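Side-chain contact in ferric uptake regulation protein (Helicobacter pylori, PDB 2XIG), which probably represses iron-regulated genes by binding their operators as a metal-loaded homodimer, with iron(II) as the cofactor: residues P114-E117 with N118-E122. The protein carries 2 engineered substitutions. Sequence-based numbering, arbitrary orientation.
Sequences PEIE and NRQNE. With ZN (zinc ion), chain N.
Glu115 O is held by two donors in the first turns of helix 114-126, part of the probable dimerization domain of this Fur protein: Arg119 N, one turn on, bonds to it at 2.9 Å, and a water donates a second hydrogen bond. The same water accepts from Asn118 ND2, linking that amide to the carbonyl one turn back. Regular i to i+4 helical bonds flank this site, Asn118 N to Pro114 O at 2.8 Å and Gln120 N to Ile116 O at 3.0 Å; the next, Asn121 N to Glu117 O, is weak.

A bend at chi2 (-70°), with CG beside the backbone N, carries the Glu117 carboxylate to the zinc, which OE2 binds at 2.0 Å; His96, Asp98 and His134 complete this probable iron site. Glu117 OE1 lies 3.1 Å from the zinc, so the carboxylate binds mainly through OE2. Gln120 runs alongside Glu117, the amide plane turned 75° from the carboxylate. Its buried NE2 has no polar partner in the model and lies against the methyl Ile116 CG2; both residues also pack on the second subunit, where Glu115 and Arg119 form salt bridges with Arg119 and Asp113 of that chain, respectively. Within its own helix, Arg119 NH1 makes a salt bridge to Glu122 OE1 at 2.9 Å through a nearly straight hydrogen bond (164°), leaving in the guanidinium plane and arriving from above the carboxylate plane.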
ATOM      1  N   PRO C 114       0.021 -17.613  26.913  1.00 22.32           N
ATOM      2  CA  PRO C 114      -0.158 -19.062  27.033  1.00 27.03           C
ATOM      3  C   PRO C 114      -1.491 -19.551  26.466  1.00 26.07           C
ATOM      4  O   PRO C 114      -1.501 -20.553  25.752  1.00 25.75           O
ATOM      5  CB  PRO C 114      -0.114 -19.293  28.548  1.00 28.05           C
ATOM      6  CG  PRO C 114       0.754 -18.191  29.063  1.00 29.05           C
ATOM      7  CD  PRO C 114       0.457 -16.996  28.177  1.00 21.67           C
ATOM      8  N   GLU C 115      -2.591 -18.872  26.779  1.00 23.09           N
ATOM      9  CA  GLU C 115      -3.905 -19.334  26.326  1.00 25.31           C
ATOM     10  C   GLU C 115      -4.062 -19.305  24.800  1.00 22.83           C
ATOM     11  O   GLU C 115      -4.668 -20.199  24.206  1.00 18.20           O
ATOM     12  CB  GLU C 115      -5.030 -18.568  27.040  1.00 28.72           C
ATOM     13  CG  GLU C 115      -5.055 -18.829  28.553  1.00 37.16           C
ATOM     14  CD  GLU C 115      -6.243 -18.197  29.276  1.00 46.51           C
ATOM     15  OE1 GLU C 115      -6.862 -17.250  28.739  1.00 48.45           O
ATOM     16  OE2 GLU C 115      -6.553 -18.653  30.396  1.00 49.43           O
ATOM     17  N   ILE C 116      -3.509 -18.284  24.157  1.00 20.59           N
ATOM     18  CA  ILE C 116      -3.511 -18.250  22.701  1.00 23.13           C
ATOM     19  C   ILE C 116      -2.639 -19.378  22.168  1.00 22.26           C
ATOM     20  O   ILE C 116      -3.012 -20.084  21.228  1.00 20.78           O
ATOM     21  CB  ILE C 116      -2.975 -16.914  22.156  1.00 27.18           C
ATOM     22  CG1 ILE C 116      -4.063 -15.848  22.230  1.00 33.89           C
ATOM     23  CG2 ILE C 116      -2.484 -17.085  20.729  1.00 29.97           C
ATOM     24  CD1 ILE C 116      -3.673 -14.528  21.602  1.00 34.11           C
ATOM     25  N   GLU C 117      -1.469 -19.548  22.776  1.00 24.28           N
ATOM     26  CA  GLU C 117      -0.572 -20.620  22.361  1.00 20.44           C
ATOM     27  C   GLU C 117      -1.270 -21.970  22.479  1.00 22.84           C
ATOM     28  O   GLU C 117      -1.177 -22.800  21.572  1.00 25.78           O
ATOM     29  CB  GLU C 117       0.722 -20.606  23.178  1.00 25.82           C
ATOM     30  CG  GLU C 117       1.538 -19.324  23.050  1.00 23.79           C
ATOM     31  CD  GLU C 117       2.192 -19.149  21.682  1.00 22.78           C
ATOM     32  OE1 GLU C 117       2.464 -20.147  20.980  1.00 24.74           O
ATOM     33  OE2 GLU C 117       2.445 -18.000  21.303  1.00 23.78           O
ATOM     34  N   ASN C 118      -1.970 -22.194  23.590  1.00 19.48           N
ATOM     35  CA  ASN C 118      -2.705 -23.445  23.751  1.00 22.71           C
ATOM     36  C   ASN C 118      -3.838 -23.584  22.732  1.00 27.25           C
ATOM     37  O   ASN C 118      -4.074 -24.673  22.202  1.00 28.28           O
ATOM     38  CB  ASN C 118      -3.260 -23.584  25.169  1.00 26.19           C
ATOM     39  CG  ASN C 118      -3.915 -24.934  25.405  1.00 39.45           C
ATOM     40  OD1 ASN C 118      -3.299 -25.984  25.207  1.00 43.07           O
ATOM     41  ND2 ASN C 118      -5.170 -24.913  25.837  1.00 43.28           N
ATOM     42  N   ARG C 119      -4.540 -22.483  22.462  1.00 26.17           N
ATOM     43  CA  ARG C 119      -5.667 -22.529  21.528  1.00 25.16           C
ATOM     44  C   ARG C 119      -5.243 -22.888  20.104  1.00 25.79           C
ATOM     45  O   ARG C 119      -5.965 -23.588  19.394  1.00 23.82           O
ATOM     46  CB  ARG C 119      -6.455 -21.218  21.540  1.00 24.60           C
ATOM     47  CG  ARG C 119      -7.676 -21.229  20.623  1.00 24.78           C
ATOM     48  CD  ARG C 119      -8.646 -22.346  20.967  1.00 27.64           C
ATOM     49  NE  ARG C 119      -9.691 -22.486  19.955  1.00 26.60           N
ATOM     50  CZ  ARG C 119     -10.555 -23.494  19.903  1.00 32.70           C
ATOM     51  NH1 ARG C 119     -10.509 -24.464  20.812  1.00 30.18           N
ATOM     52  NH2 ARG C 119     -11.469 -23.534  18.941  1.00 31.90           N
ATOM     53  N   GLN C 120      -4.077 -22.411  19.681  1.00 26.79           N
ATOM     54  CA  GLN C 120      -3.556 -22.791  18.375  1.00 25.18           C
ATOM     55  C   GLN C 120      -3.331 -24.298  18.310  1.00 26.52           C
ATOM     56  O   GLN C 120      -3.607 -24.929  17.292  1.00 25.65           O
ATOM     57  CB  GLN C 120      -2.264 -22.037  18.069  1.00 26.19           C
ATOM     58  CG  GLN C 120      -2.456 -20.535  17.930  1.00 22.31           C
ATOM     59  CD  GLN C 120      -1.142 -19.791  17.858  1.00 31.98           C
ATOM     60  OE1 GLN C 120      -0.085 -20.330  18.199  1.00 34.07           O
ATOM     61  NE2 GLN C 120      -1.197 -18.546  17.412  1.00 35.73           N
ATOM     62  N   ASN C 121      -2.835 -24.874  19.401  1.00 26.83           N
ATOM     63  CA  ASN C 121      -2.667 -26.319  19.469  1.00 31.70           C
ATOM     64  C   ASN C 121      -4.010 -27.032  19.322  1.00 33.07           C
ATOM     65  O   ASN C 121      -4.131 -27.991  18.561  1.00 31.92           O
ATOM     66  CB  ASN C 121      -1.962 -26.728  20.769  1.00 34.96           C
ATOM     67  CG  ASN C 121      -0.466 -26.462  20.730  1.00 40.44           C
ATOM     68  OD1 ASN C 121       0.247 -27.001  19.883  1.00 43.00           O
ATOM     69  ND2 ASN C 121       0.017 -25.633  21.649  1.00 38.78           N
ATOM     70  N   GLU C 122      -5.022 -26.552  20.043  1.00 26.91           N
ATOM     71  CA  GLU C 122      -6.366 -27.122  19.951  1.00 29.49           C
ATOM     72  C   GLU C 122      -6.901 -27.055  18.522  1.00 30.51           C
ATOM     73  O   GLU C 122      -7.483 -28.012  18.014  1.00 34.46           O
ATOM     74  CB  GLU C 122      -7.333 -26.407  20.909  1.00 31.60           C
ATOM     75  CG  GLU C 122      -6.997 -26.581  22.383  1.00 36.81           C
ATOM     76  CD  GLU C 122      -8.003 -25.901  23.313  1.00 44.00           C
ATOM     77  OE1 GLU C 122      -8.614 -24.884  22.911  1.00 39.54           O
ATOM     78  OE2 GLU C 122      -8.177 -26.385  24.455  1.00 44.18           O
TER
HETATM   79 ZN    ZN N1153       3.461 -17.482  19.631  1.00 20.82          ZN
HETATM   80  O   HOH W   1      -6.336 -22.016  25.752  1.00 32.62           O